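Local structure of phosphoglycerol transferase GacH (Streptococcus pyogenes MGAS5005, 6DGM) at residues L44-L49 with V265-D270; A70-T75 with L290-I295; E93-T98 with L308-D313; A137-S142 with I204-H209. The protein probably transfers glycerol phosphate onto streptococcal rhamnose polysaccharide, this chain holding its manganese-binding, presumably catalytic, domain of the sulfatase/alkaline-phosphatase type. All blocks are in the same frame, centred on the assembly; numbering follows the deposited sequence.

Interaction 1: L44-L49 with V265-D270. With MN (manganese (II) ion), chain C; 1GP (sn-glycerol-1-phosphate), chain D.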
loop_
_atom_site.group_PDB
_atom_site.type_symbol
_atom_site.label_atom_id
_atom_site.label_comp_id
_atom_site.label_asym_id
_atom_site.label_seq_id
_atom_site.Cartn_x
_atom_site.Cartn_y
_atom_site.Cartn_z
ATOM N N LEU A 44 0.232 -6.219 0.769
ATOM C CA LEU A 44 -0.823 -6.744 1.640
ATOM C C LEU A 44 -1.546 -5.543 2.235
ATOM O O LEU A 44 -1.081 -4.945 3.209
ATOM C CB LEU A 44 -0.199 -7.606 2.721
ATOM C CG LEU A 44 -1.075 -8.637 3.442
ATOM C CD1 LEU A 44 -2.306 -7.976 4.027
ATOM C CD2 LEU A 44 -1.475 -9.758 2.525
ATOM N N LEU A 45 -2.658 -5.163 1.612
ATOM C CA LEU A 45 -3.541 -4.122 2.126
ATOM C C LEU A 45 -4.417 -4.781 3.178
ATOM O O LEU A 45 -5.251 -5.628 2.854
ATOM C CB LEU A 45 -4.353 -3.532 0.981
ATOM C CG LEU A 45 -5.230 -2.308 1.290
ATOM C CD1 LEU A 45 -5.764 -1.660 0.012
ATOM C CD2 LEU A 45 -6.396 -2.662 2.243
ATOM N N SER A 46 -4.207 -4.409 4.433
ATOM C CA SER A 46 -4.915 -4.979 5.576
ATOM C C SER A 46 -6.060 -4.020 5.906
ATOM O O SER A 46 -5.854 -2.965 6.518
ATOM C CB SER A 46 -3.951 -5.153 6.743
ATOM O OG SER A 46 -4.587 -5.788 7.845
ATOM N N GLU A 47 -7.258 -4.374 5.455
ATOM C CA GLU A 47 -8.413 -3.494 5.505
ATOM C C GLU A 47 -8.625 -2.917 6.892
ATOM O O GLU A 47 -8.759 -3.646 7.871
ATOM C CB GLU A 47 -9.632 -4.310 5.078
ATOM C CG GLU A 47 -10.983 -3.579 5.178
ATOM C CD GLU A 47 -10.989 -2.276 4.410
ATOM O OE1 GLU A 47 -11.150 -1.225 5.058
ATOM O OE2 GLU A 47 -10.836 -2.301 3.177
ATOM N N SER A 48 -8.667 -1.600 6.953
ATOM C CA SER A 48 -9.012 -0.844 8.148
ATOM C C SER A 48 -8.061 -1.063 9.316
ATOM O O SER A 48 -8.418 -0.742 10.452
ATOM C CB SER A 48 -10.459 -1.135 8.580
ATOM O OG SER A 48 -11.380 -0.620 7.643
ATOM N N LEU A 49 -6.848 -1.556 9.095
ATOM C CA LEU A 49 -5.948 -1.832 10.208
ATOM C C LEU A 49 -5.198 -0.584 10.681
ATOM O O LEU A 49 -4.431 0.028 9.935
ATOM C CB LEU A 49 -4.962 -2.942 9.844
ATOM C CG LEU A 49 -4.055 -3.316 11.026
ATOM C CD1 LEU A 49 -3.881 -4.812 11.102
ATOM C CD2 LEU A 49 -2.703 -2.616 10.946
ATOM N N VAL A 265 7.262 -8.529 2.060
ATOM C CA VAL A 265 5.871 -8.144 2.271
ATOM C C VAL A 265 5.831 -6.653 2.588
ATOM O O VAL A 265 6.541 -6.180 3.487
ATOM C CB VAL A 265 5.244 -8.929 3.435
ATOM C CG1 VAL A 265 3.812 -8.482 3.672
ATOM C CG2 VAL A 265 5.309 -10.447 3.195
ATOM N N VAL A 266 4.994 -5.921 1.858
ATOM C CA VAL A 266 4.630 -4.549 2.188
ATOM C C VAL A 266 3.233 -4.628 2.795
ATOM O O VAL A 266 2.269 -4.933 2.097
ATOM C CB VAL A 266 4.640 -3.644 0.951
ATOM C CG1 VAL A 266 4.248 -2.226 1.336
ATOM C CG2 VAL A 266 6.008 -3.663 0.261
ATOM N N PHE A 267 3.131 -4.398 4.100
ATOM C CA PHE A 267 1.907 -4.591 4.866
ATOM C C PHE A 267 1.460 -3.233 5.375
ATOM O O PHE A 267 2.254 -2.504 5.966
ATOM C CB PHE A 267 2.229 -5.497 6.062
ATOM C CG PHE A 267 1.051 -5.825 6.923
ATOM C CD1 PHE A 267 0.653 -4.949 7.921
ATOM C CD2 PHE A 267 0.359 -7.015 6.755
ATOM C CE1 PHE A 267 -0.429 -5.240 8.729
ATOM C CE2 PHE A 267 -0.735 -7.315 7.576
ATOM C CZ PHE A 267 -1.120 -6.417 8.561
ATOM N N TYR A 268 0.178 -2.902 5.187
ATOM C CA TYR A 268 -0.281 -1.587 5.603
ATOM C C TYR A 268 -1.789 -1.592 5.791
ATOM O O TYR A 268 -2.513 -2.308 5.095
ATOM C CB TYR A 268 0.114 -0.491 4.586
ATOM C CG TYR A 268 -0.618 -0.586 3.262
ATOM C CD1 TYR A 268 -0.248 -1.521 2.302
ATOM C CD2 TYR A 268 -1.679 0.275 2.969
ATOM C CE1 TYR A 268 -0.909 -1.602 1.090
ATOM C CE2 TYR A 268 -2.350 0.199 1.754
ATOM C CZ TYR A 268 -1.958 -0.731 0.823
ATOM O OH TYR A 268 -2.625 -0.785 -0.377
ATOM N N GLY A 269 -2.253 -0.768 6.726
ATOM C CA GLY A 269 -3.670 -0.471 6.782
ATOM C C GLY A 269 -4.001 0.651 5.815
ATOM O O GLY A 269 -3.266 1.637 5.677
ATOM N N ASP A 270 -5.142 0.511 5.128
ATOM C CA ASP A 270 -5.504 1.501 4.114
ATOM C C ASP A 270 -6.007 2.811 4.715
ATOM O O ASP A 270 -5.775 3.881 4.144
ATOM C CB ASP A 270 -6.483 0.928 3.088
ATOM C CG ASP A 270 -7.752 0.318 3.702
ATOM O OD1 ASP A 270 -7.801 0.041 4.922
ATOM O OD2 ASP A 270 -8.733 0.130 2.947
HETATM MN MN MN C . -10.776 -0.012 3.217
HETATM C C3 1GP D . -14.529 -4.057 -0.909
HETATM O O3 1GP D . -12.254 -3.178 -0.937
HETATM C C2 1GP D . -13.650 -2.825 -0.868
HETATM O O2 1GP D . -14.509 -4.708 -2.177
HETATM C C1 1GP D . -13.917 -2.012 0.390
HETATM O O1P 1GP D . -13.326 -0.713 0.280
HETATM O O2P 1GP D . -12.973 0.204 2.751
HETATM O O3P 1GP D . -13.405 1.728 0.651
HETATM O O4P 1GP D . -15.255 0.268 1.608
HETATM P P 1GP D . -13.717 0.406 1.387
#
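Leu44 and Ser46 reach across to the 265-270 segment through three backbone hydrogen bonds in parallel register, the short strand axes diverging by only 20°. Leu44 N gives a bond of 2.8 Å to Val266 O, Tyr268 N donates to Leu44 O, and Ser46 N donates to Tyr268 O.

Apolar contacts occupy both faces of this ladder. On one, Leu44 lies beside Phe267, pointing the same way, with CD1 3.9 Å from ring atom CD2, while Leu49 CD1 meets the edge of that ring near its plane. On the other, CG of Tyr268, lying between backbone N and carbonyl carbon (chi1 69°), lays the ring across the adjacent strand, with Leu45 CA over its face, 4.1 Å from the centroid; Leu45 CD2 packs on the Asp270 carboxylate carbon.

Polar and metal contacts gather where the strands end. A type II turn, Ser46 to Leu49, presents Ser48 N to Asp270 OD1 at 2.8 Å, on the syn side of the carboxylate. The other oxygen, Asp270 OD2, binds manganese at 2.1 Å. Glu47 chelates the metal through both OE1 and OE2, and Ser48 OG donates to OE1 over 2.7 Å, on the anti lone pair. Phosphate oxygen O2P of the glycerol phosphate is another ligand; Thr89 and His271 complete the site. Metal ligands at the C-terminal ends of adjacent parallel strands are characteristic of the alkaline-phosphatase superfamily active site.

Interaction 2: A70-T75 with L290-I295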
loop_
_atom_site.group_PDB
_atom_site.type_symbol
_atom_site.label_atom_id
_atom_site.label_comp_id
_atom_site.label_asym_id
_atom_site.label_seq_id
_atom_site.Cartn_x
_atom_site.Cartn_y
_atom_site.Cartn_z
ATOM N N ALA A 70 5.915 -5.744 17.294
ATOM C CA ALA A 70 7.235 -6.354 17.336
ATOM C C ALA A 70 7.833 -6.451 15.938
ATOM O O ALA A 70 9.045 -6.274 15.760
ATOM C CB ALA A 70 7.133 -7.735 17.961
ATOM N N ILE A 71 7.009 -6.766 14.944
ATOM C CA ILE A 71 7.487 -6.778 13.566
ATOM C C ILE A 71 7.973 -5.389 13.169
ATOM O O ILE A 71 9.067 -5.228 12.613
ATOM C CB ILE A 71 6.389 -7.304 12.623
ATOM C CG1 ILE A 71 6.129 -8.783 12.901
ATOM C CG2 ILE A 71 6.799 -7.064 11.169
ATOM C CD1 ILE A 71 4.753 -9.248 12.459
ATOM N N LYS A 72 7.178 -4.355 13.474
ATOM C CA LYS A 72 7.563 -2.991 13.120
ATOM C C LYS A 72 8.904 -2.615 13.750
ATOM O O LYS A 72 9.720 -1.919 13.136
ATOM C CB LYS A 72 6.471 -2.010 13.551
ATOM C CG LYS A 72 5.160 -2.139 12.770
ATOM C CD LYS A 72 4.119 -1.098 13.198
ATOM C CE LYS A 72 4.488 0.297 12.714
ATOM N NZ LYS A 72 3.647 1.353 13.335
ATOM N N ASN A 73 9.152 -3.072 14.978
ATOM C CA ASN A 73 10.405 -2.750 15.637
ATOM C C ASN A 73 11.602 -3.426 14.972
ATOM O O ASN A 73 12.732 -2.970 15.171
ATOM C CB ASN A 73 10.339 -3.159 17.111
ATOM C CG ASN A 73 9.495 -2.217 17.943
ATOM O OD1 ASN A 73 9.375 -1.027 17.634
ATOM N ND2 ASN A 73 8.906 -2.745 19.014
ATOM N N SER A 74 11.371 -4.481 14.177
ATOM C CA SER A 74 12.431 -5.329 13.647
ATOM C C SER A 74 12.815 -5.001 12.213
ATOM O O SER A 74 13.782 -5.570 11.697
ATOM C CB SER A 74 11.996 -6.805 13.667
ATOM O OG SER A 74 11.029 -7.097 12.644
ATOM N N THR A 75 12.082 -4.122 11.553
ATOM C CA THR A 75 12.278 -3.922 10.128
ATOM C C THR A 75 11.801 -2.522 9.779
ATOM O O THR A 75 11.230 -1.816 10.613
ATOM C CB THR A 75 11.521 -4.985 9.322
ATOM O OG1 THR A 75 11.969 -4.947 7.965
ATOM C CG2 THR A 75 10.010 -4.771 9.390
ATOM N N LEU A 290 -3.573 8.317 9.968
ATOM C CA LEU A 290 -2.272 7.666 10.080
ATOM C C LEU A 290 -2.453 6.201 10.465
ATOM O O LEU A 290 -2.813 5.888 11.607
ATOM C CB LEU A 290 -1.384 8.392 11.092
ATOM C CG LEU A 290 -0.941 9.794 10.670
ATOM C CD1 LEU A 290 -0.261 10.511 11.810
ATOM C CD2 LEU A 290 -0.016 9.710 9.450
ATOM N N THR A 291 -2.146 5.307 9.523
ATOM C CA THR A 291 -2.196 3.871 9.751
ATOM C C THR A 291 -0.781 3.318 9.921
ATOM O O THR A 291 0.217 4.024 9.765
ATOM C CB THR A 291 -2.870 3.174 8.569
ATOM O OG1 THR A 291 -2.013 3.289 7.416
ATOM C CG2 THR A 291 -4.221 3.789 8.247
ATOM N N ASP A 292 -0.705 2.018 10.222
ATOM C CA ASP A 292 0.569 1.314 10.381
ATOM C C ASP A 292 1.024 0.671 9.083
ATOM O O ASP A 292 0.208 0.193 8.296
ATOM C CB ASP A 292 0.402 0.221 11.440
ATOM C CG ASP A 292 -0.005 0.784 12.779
ATOM O OD1 ASP A 292 -1.233 0.963 13.003
ATOM O OD2 ASP A 292 0.906 1.084 13.595
ATOM N N TYR A 293 2.336 0.660 8.863
ATOM C CA TYR A 293 2.903 -0.113 7.769
ATOM C C TYR A 293 4.214 -0.758 8.212
ATOM O O TYR A 293 4.897 -0.288 9.125
ATOM C CB TYR A 293 3.154 0.729 6.497
ATOM C CG TYR A 293 4.497 1.445 6.500
ATOM C CD1 TYR A 293 5.629 0.828 5.978
ATOM C CD2 TYR A 293 4.643 2.721 7.051
ATOM C CE1 TYR A 293 6.854 1.449 6.008
ATOM C CE2 TYR A 293 5.875 3.351 7.084
ATOM C CZ TYR A 293 6.975 2.712 6.553
ATOM O OH TYR A 293 8.215 3.306 6.562
ATOM N N PHE A 294 4.564 -1.842 7.530
ATOM C CA PHE A 294 5.905 -2.402 7.621
ATOM C C PHE A 294 6.298 -3.010 6.282
ATOM O O PHE A 294 5.449 -3.360 5.455
ATOM C CB PHE A 294 6.078 -3.394 8.787
ATOM C CG PHE A 294 5.276 -4.672 8.680
ATOM C CD1 PHE A 294 5.665 -5.681 7.827
ATOM C CD2 PHE A 294 4.167 -4.883 9.492
ATOM C CE1 PHE A 294 4.956 -6.860 7.740
ATOM C CE2 PHE A 294 3.457 -6.073 9.425
ATOM C CZ PHE A 294 3.857 -7.066 8.552
ATOM N N ILE A 295 7.607 -3.120 6.080
ATOM C CA ILE A 295 8.194 -3.734 4.900
ATOM C C ILE A 295 9.154 -4.783 5.447
ATOM O O ILE A 295 10.160 -4.433 6.070
ATOM C CB ILE A 295 8.914 -2.713 4.009
ATOM C CG1 ILE A 295 7.927 -1.633 3.536
ATOM C CG2 ILE A 295 9.523 -3.427 2.816
ATOM C CD1 ILE A 295 8.536 -0.537 2.650
#
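Ile71 and Lys72 pack helix 66-74 against strand 290-297, giving a helix-on-sheet layer in the alpha/beta core of the sulfatase-like domain. The local helix and strand axes approach to 8.2 Å at an angle of 51°, so the helix passes obliquely over the strand and meets it through a few side chains.

The apolar part centres on Phe294. Methyl CG2 of Ile71 stands over the middle of the ring, 3.6 Å from the centroid and 4° off the normal, a CH-pi contact almost exactly on the ring axis. All six ring carbons are therefore nearly equidistant from the methyl. With CG placed between backbone N and carbonyl carbon, Phe294 offers this face to the helix. Thr75 CG2 approaches Phe294 CB from the end of the segment, and the ring also meets Phe267 of the adjoining strand with nearly parallel planes.

The charged part is a salt bridge. Lys72 runs alongside the strand, its CE passing 3.7 Å from Tyr293 O, and a bend at chi3 (72°) carries NZ to Asp292 OD2 at 2.8 Å. The ammonium uses the anti lone pair of that oxygen, and the two side chains cross at about a right angle. Asp292 OD1 has a second cationic partner in Arg54 and also accepts from Asp51 N, so both carboxylate oxygens are engaged.

A hydroxyl bond joins the loop after the helix to the strand: Thr75 OG1 donates to Ile295 O over 2.7 Å, slightly tilted from the carbonyl plane.

Interaction 3: E93-T98 with L308-D313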
loop_
_atom_site.group_PDB
_atom_site.type_symbol
_atom_site.label_atom_id
_atom_site.label_comp_id
_atom_site.label_asym_id
_atom_site.label_seq_id
_atom_site.Cartn_x
_atom_site.Cartn_y
_atom_site.Cartn_z
ATOM N N GLU A 93 -4.714 1.537 -2.789
ATOM C CA GLU A 93 -4.234 0.434 -3.609
ATOM C C GLU A 93 -3.597 0.933 -4.903
ATOM O O GLU A 93 -2.470 0.545 -5.243
ATOM C CB GLU A 93 -5.433 -0.458 -3.911
ATOM C CG GLU A 93 -5.124 -1.809 -4.546
ATOM C CD GLU A 93 -6.414 -2.490 -4.949
ATOM O OE1 GLU A 93 -7.421 -2.288 -4.242
ATOM O OE2 GLU A 93 -6.437 -3.180 -5.992
ATOM N N PHE A 94 -4.303 1.799 -5.636
ATOM C CA PHE A 94 -3.771 2.380 -6.867
ATOM C C PHE A 94 -2.421 3.043 -6.628
ATOM O O PHE A 94 -1.484 2.898 -7.425
ATOM C CB PHE A 94 -4.767 3.428 -7.395
ATOM C CG PHE A 94 -4.250 4.264 -8.541
ATOM C CD1 PHE A 94 -3.469 5.397 -8.309
ATOM C CD2 PHE A 94 -4.574 3.946 -9.847
ATOM C CE1 PHE A 94 -3.007 6.195 -9.361
ATOM C CE2 PHE A 94 -4.124 4.744 -10.914
ATOM C CZ PHE A 94 -3.323 5.855 -10.670
ATOM N N GLN A 95 -2.308 3.787 -5.536
ATOM C CA GLN A 95 -1.072 4.505 -5.251
ATOM C C GLN A 95 0.074 3.546 -4.949
ATOM O O GLN A 95 1.224 3.791 -5.361
ATOM C CB GLN A 95 -1.305 5.467 -4.089
ATOM C CG GLN A 95 -2.262 6.595 -4.430
ATOM C CD GLN A 95 -2.519 7.477 -3.270
ATOM O OE1 GLN A 95 -1.756 8.398 -3.012
ATOM N NE2 GLN A 95 -3.586 7.192 -2.526
ATOM N N THR A 96 -0.204 2.430 -4.262
ATOM C CA THR A 96 0.887 1.480 -4.037
ATOM C C THR A 96 1.398 0.914 -5.359
ATOM O O THR A 96 2.611 0.734 -5.545
ATOM C CB THR A 96 0.477 0.335 -3.100
ATOM O OG1 THR A 96 -0.412 -0.582 -3.761
ATOM C CG2 THR A 96 -0.154 0.862 -1.818
ATOM N N LEU A 97 0.502 0.623 -6.287
ATOM C CA LEU A 97 0.926 -0.044 -7.509
ATOM C C LEU A 97 1.630 0.907 -8.470
ATOM O O LEU A 97 2.658 0.539 -9.053
ATOM C CB LEU A 97 -0.271 -0.672 -8.204
ATOM C CG LEU A 97 -0.981 -1.812 -7.473
ATOM C CD1 LEU A 97 -2.162 -2.252 -8.292
ATOM C CD2 LEU A 97 -0.026 -2.976 -7.209
ATOM N N THR A 98 1.090 2.111 -8.660
ATOM C CA THR A 98 1.639 3.049 -9.629
ATOM C C THR A 98 2.689 3.982 -9.042
ATOM O O THR A 98 3.546 4.486 -9.785
ATOM C CB THR A 98 0.530 3.942 -10.211
ATOM O OG1 THR A 98 -0.029 4.768 -9.182
ATOM C CG2 THR A 98 -0.573 3.107 -10.864
ATOM N N LEU A 308 7.148 8.251 8.592
ATOM C CA LEU A 308 5.865 8.709 8.069
ATOM C C LEU A 308 6.025 8.837 6.562
ATOM O O LEU A 308 6.795 9.680 6.079
ATOM C CB LEU A 308 5.491 10.052 8.689
ATOM C CG LEU A 308 4.293 10.788 8.092
ATOM C CD1 LEU A 308 3.078 9.916 8.086
ATOM C CD2 LEU A 308 4.041 12.073 8.863
ATOM N N ILE A 309 5.291 8.011 5.819
ATOM C CA ILE A 309 5.332 8.034 4.365
ATOM C C ILE A 309 3.906 7.923 3.842
ATOM O O ILE A 309 2.952 7.748 4.600
ATOM C CB ILE A 309 6.229 6.933 3.779
ATOM C CG1 ILE A 309 5.680 5.542 4.092
ATOM C CG2 ILE A 309 7.676 7.091 4.311
ATOM C CD1 ILE A 309 6.585 4.425 3.568
ATOM N N ASN A 310 3.774 8.054 2.530
ATOM C CA ASN A 310 2.495 7.948 1.847
ATOM C C ASN A 310 2.386 6.584 1.188
ATOM O O ASN A 310 3.388 5.915 0.940
ATOM C CB ASN A 310 2.454 9.012 0.748
ATOM C CG ASN A 310 1.058 9.496 0.457
ATOM O OD1 ASN A 310 0.270 9.762 1.373
ATOM N ND2 ASN A 310 0.734 9.620 -0.830
ATOM N N SER A 311 1.148 6.185 0.872
ATOM C CA SER A 311 0.947 4.911 0.182
ATOM C C SER A 311 1.702 4.866 -1.148
ATOM O O SER A 311 2.180 3.803 -1.565
ATOM C CB SER A 311 -0.545 4.653 -0.053
ATOM O OG SER A 311 -1.179 5.651 -0.859
ATOM N N SER A 312 1.816 6.009 -1.825
ATOM C CA SER A 312 2.494 6.080 -3.108
ATOM C C SER A 312 3.995 5.857 -2.997
ATOM O O SER A 312 4.644 5.626 -4.019
ATOM C CB SER A 312 2.216 7.443 -3.754
ATOM O OG SER A 312 2.585 8.480 -2.869
ATOM N N ASP A 313 4.556 5.926 -1.788
ATOM C CA ASP A 313 5.979 5.775 -1.559
ATOM C C ASP A 313 6.419 4.326 -1.382
ATOM O O ASP A 313 7.619 4.076 -1.278
ATOM C CB ASP A 313 6.388 6.515 -0.272
ATOM C CG ASP A 313 6.309 8.023 -0.383
ATOM O OD1 ASP A 313 6.639 8.579 -1.456
ATOM O OD2 ASP A 313 5.913 8.649 0.631
HETATM O O HOH W 1 4.228 2.708 -4.411
#
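Gln95 NE2 donates to both Asp83 OD2 and Asn91 O, which grip it while its amide lies against Ser311. OE1 of the same amide accepts from Phe102 N; these bonds hold the amide's rotation and satisfy a buried polar group. CG is anti to the carbonyl carbon (chi1 -67°) and the chain extends beyond it, bringing the side chain past the serine hydroxyl. Ser311 OG stands 3.2 Å from Gln95 CB and 3.3 Å from Gln95 CD, but its approach to NE2 has too poor an angle for a hydrogen bond.

Gln95 O receives a CA-H...O contact from Ser312 CA at 3.5 Å, with an angle of 170° at the hydrogen, and Ser312 CB packs on Gln95 CB. Thr96 CG2 approaches Ser311 O to 3.8 Å. The contact thus sets helix 89-98 against the turn following strand 308-310, an outermost strand of the central mixed sheet in this alpha/beta fold. That turn is tied on itself: Asp313 OD2 accepts from Asn310 N at 2.9 Å, and Asp313 N donates to Asn310 O.

On the helix, Thr96 OG1 folds back to Glu93 O at 2.8 Å, an oxygen that also accepts from Leu97 N. A water lies 2.8 Å from Thr96 O and within weak hydrogen-bonding distance of Ser312 O; it can link the two backbones, though acceptors in reach outnumber its protons.

Interaction 4: A137-S142 with I204-H209. With 1GP (sn-glycerol-1-phosphate), chain D.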
loop_
_atom_site.group_PDB
_atom_site.type_symbol
_atom_site.label_atom_id
_atom_site.label_comp_id
_atom_site.label_asym_id
_atom_site.label_seq_id
_atom_site.Cartn_x
_atom_site.Cartn_y
_atom_site.Cartn_z
ATOM N N ALA A 137 -3.600 -11.397 -8.032
ATOM C CA ALA A 137 -4.400 -10.546 -7.168
ATOM C C ALA A 137 -5.370 -11.388 -6.348
ATOM O O ALA A 137 -5.789 -12.457 -6.778
ATOM C CB ALA A 137 -5.203 -9.509 -7.995
ATOM N N MET A 138 -5.718 -10.895 -5.160
ATOM C CA MET A 138 -6.595 -11.619 -4.247
ATOM C C MET A 138 -7.438 -10.646 -3.445
ATOM O O MET A 138 -6.891 -9.730 -2.829
ATOM C CB MET A 138 -5.758 -12.443 -3.260
ATOM C CG MET A 138 -4.831 -13.405 -3.938
ATOM S SD MET A 138 -3.734 -14.287 -2.779
ATOM C CE MET A 138 -4.870 -14.907 -1.658
ATOM N N HIS A 139 -8.755 -10.878 -3.409
ATOM C CA HIS A 139 -9.655 -10.058 -2.598
ATOM C C HIS A 139 -10.950 -10.810 -2.312
ATOM O O HIS A 139 -11.657 -11.186 -3.254
ATOM C CB HIS A 139 -9.996 -8.767 -3.335
ATOM C CG HIS A 139 -10.982 -7.898 -2.609
ATOM N ND1 HIS A 139 -10.769 -7.450 -1.322
ATOM C CD2 HIS A 139 -12.161 -7.358 -3.004
ATOM C CE1 HIS A 139 -11.777 -6.674 -0.955
ATOM N NE2 HIS A 139 -12.643 -6.619 -1.952
ATOM N N PRO A 140 -11.307 -11.063 -1.033
ATOM C CA PRO A 140 -12.510 -11.873 -0.766
ATOM C C PRO A 140 -13.811 -11.068 -0.819
ATOM O O PRO A 140 -14.537 -10.929 0.163
ATOM C CB PRO A 140 -12.214 -12.489 0.606
ATOM C CG PRO A 140 -11.134 -11.726 1.205
ATOM C CD PRO A 140 -10.442 -10.923 0.158
ATOM N N ALA A 141 -14.115 -10.554 -2.002
ATOM C CA ALA A 141 -15.424 -9.987 -2.314
ATOM C C ALA A 141 -15.587 -10.129 -3.824
ATOM O O ALA A 141 -14.944 -10.985 -4.443
ATOM C CB ALA A 141 -15.542 -8.547 -1.794
ATOM N N SER A 142 -16.429 -9.290 -4.421
ATOM C CA SER A 142 -16.554 -9.305 -5.871
ATOM C C SER A 142 -15.315 -8.711 -6.535
ATOM O O SER A 142 -14.855 -7.623 -6.175
ATOM C CB SER A 142 -17.775 -8.510 -6.323
ATOM O OG SER A 142 -17.748 -8.375 -7.736
ATOM N N ILE A 204 -5.875 -7.710 -1.000
ATOM C CA ILE A 204 -6.755 -6.770 -0.320
ATOM C C ILE A 204 -7.657 -7.579 0.608
ATOM O O ILE A 204 -8.536 -8.315 0.139
ATOM C CB ILE A 204 -7.599 -5.963 -1.312
ATOM C CG1 ILE A 204 -6.737 -5.229 -2.349
ATOM C CG2 ILE A 204 -8.467 -4.937 -0.575
ATOM C CD1 ILE A 204 -6.552 -6.021 -3.651
ATOM N N THR A 205 -7.455 -7.437 1.909
ATOM C CA THR A 205 -8.221 -8.253 2.842
ATOM C C THR A 205 -9.638 -7.711 2.993
ATOM O O THR A 205 -9.990 -6.644 2.472
ATOM C CB THR A 205 -7.551 -8.363 4.209
ATOM O OG1 THR A 205 -7.620 -7.100 4.885
ATOM C CG2 THR A 205 -6.103 -8.820 4.079
ATOM N N MET A 206 -10.458 -8.465 3.739
ATOM C CA MET A 206 -11.809 -8.034 4.062
ATOM C C MET A 206 -12.205 -8.210 5.521
ATOM O O MET A 206 -13.200 -7.606 5.932
ATOM C CB MET A 206 -12.831 -8.789 3.199
ATOM C CG MET A 206 -13.171 -8.131 1.892
ATOM S SD MET A 206 -13.940 -6.504 2.127
ATOM C CE MET A 206 -15.682 -6.878 2.094
ATOM N N GLN A 207 -11.475 -9.007 6.305
ATOM C CA GLN A 207 -11.952 -9.378 7.635
ATOM C C GLN A 207 -12.402 -8.170 8.459
ATOM O O GLN A 207 -13.469 -8.205 9.089
ATOM C CB GLN A 207 -10.878 -10.139 8.393
ATOM C CG GLN A 207 -11.324 -10.593 9.768
ATOM C CD GLN A 207 -10.179 -11.145 10.555
ATOM O OE1 GLN A 207 -9.692 -12.229 10.259
ATOM N NE2 GLN A 207 -9.697 -10.376 11.532
ATOM N N ASN A 208 -11.583 -7.113 8.511
ATOM C CA ASN A 208 -11.805 -6.006 9.436
ATOM C C ASN A 208 -12.566 -4.848 8.803
ATOM O O ASN A 208 -12.597 -3.745 9.362
ATOM C CB ASN A 208 -10.478 -5.588 10.053
ATOM C CG ASN A 208 -9.876 -6.724 10.846
ATOM O OD1 ASN A 208 -10.621 -7.551 11.359
ATOM N ND2 ASN A 208 -8.552 -6.830 10.884
ATOM N N HIS A 209 -13.253 -5.108 7.696
ATOM C CA HIS A 209 -14.166 -4.148 7.113
ATOM C C HIS A 209 -15.418 -4.007 7.964
ATOM O O HIS A 209 -15.932 -4.984 8.507
ATOM C CB HIS A 209 -14.572 -4.634 5.717
ATOM C CG HIS A 209 -15.160 -3.565 4.848
ATOM N ND1 HIS A 209 -16.439 -3.087 5.014
ATOM C CD2 HIS A 209 -14.640 -2.894 3.791
ATOM C CE1 HIS A 209 -16.684 -2.159 4.105
ATOM N NE2 HIS A 209 -15.607 -2.018 3.355
HETATM C C3 1GP D . -14.529 -4.057 -0.909
HETATM O O3 1GP D . -12.254 -3.178 -0.937
HETATM C C2 1GP D . -13.650 -2.825 -0.868
HETATM O O2 1GP D . -14.509 -4.708 -2.177
HETATM C C1 1GP D . -13.917 -2.012 0.390
HETATM O O1P 1GP D . -13.326 -0.713 0.280
HETATM O O2P 1GP D . -12.973 0.204 2.751
HETATM O O3P 1GP D . -13.405 1.728 0.651
HETATM O O4P 1GP D . -15.255 0.268 1.608
HETATM P P 1GP D . -13.717 0.406 1.387
#
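The glycerol end of the sn-glycerol-1-phosphate pocket is built where strand 135-139 turns away at Pro140, beside the loop that follows strand 200-204. His139 is the central side chain. Its CG is anti to the backbone N (chi1 177°), which sends the imidazole across to the 204-209 segment. There ND1 donates to Ile204 O over 2.8 Å at 172°; the oxygen lies in the ring plane, whereas the donor stands well above the carbonyl plane. At the other nitrogen, NE2 is hydrogen-bonded to O2 of sn-glycerol-1-phosphate at 2.7 Å. The strands themselves are joined by Ile204 N to Met138 O at 2.9 Å.

Met206 supplies the apolar wall. Bent at chi2 and chi3, it brings CG to 3.5 Å from His139 CE1, with SD oblique to the ring and 3.9 Å from ligand atom C3. Its CB slides past Pro140 CG, and its CE touches Ala141 CB. Further along, a type I turn from Met206 places His209 NE2 2.9 Å from phosphate oxygen O4P, to which it donates.

Because ND1 donates its N-H to Ile204 O, the His139 ring's rotation is restrained and NE2 faces the terminal glycerol hydroxyl, consistent with recognition of the glycerol end.

How the interactions relate
Followed from the N terminus, the first contacting segment lies on strand 40-46 and joins strand 263-269 in interaction 1, closing a loop of some 215 residues. Helix 66-74 and helix 89-98 leave that loop to meet strand 290-297 and the turn after strand 308-310, so interactions 1, 2 and 3 all cross one another. Interaction 4 closes a much shorter loop, wholly contained within each of the other three. One mixed sheet links them: Phe267 O to Phe294 N joins interactions 1 and 2, and Leu45 O to Thr205 N joins 1 and 4. Separately, Tyr268 packs on Thr96 of the helix covering that face. Interactions 1 and 4 share the ligand, at its phosphate and along its length respectively.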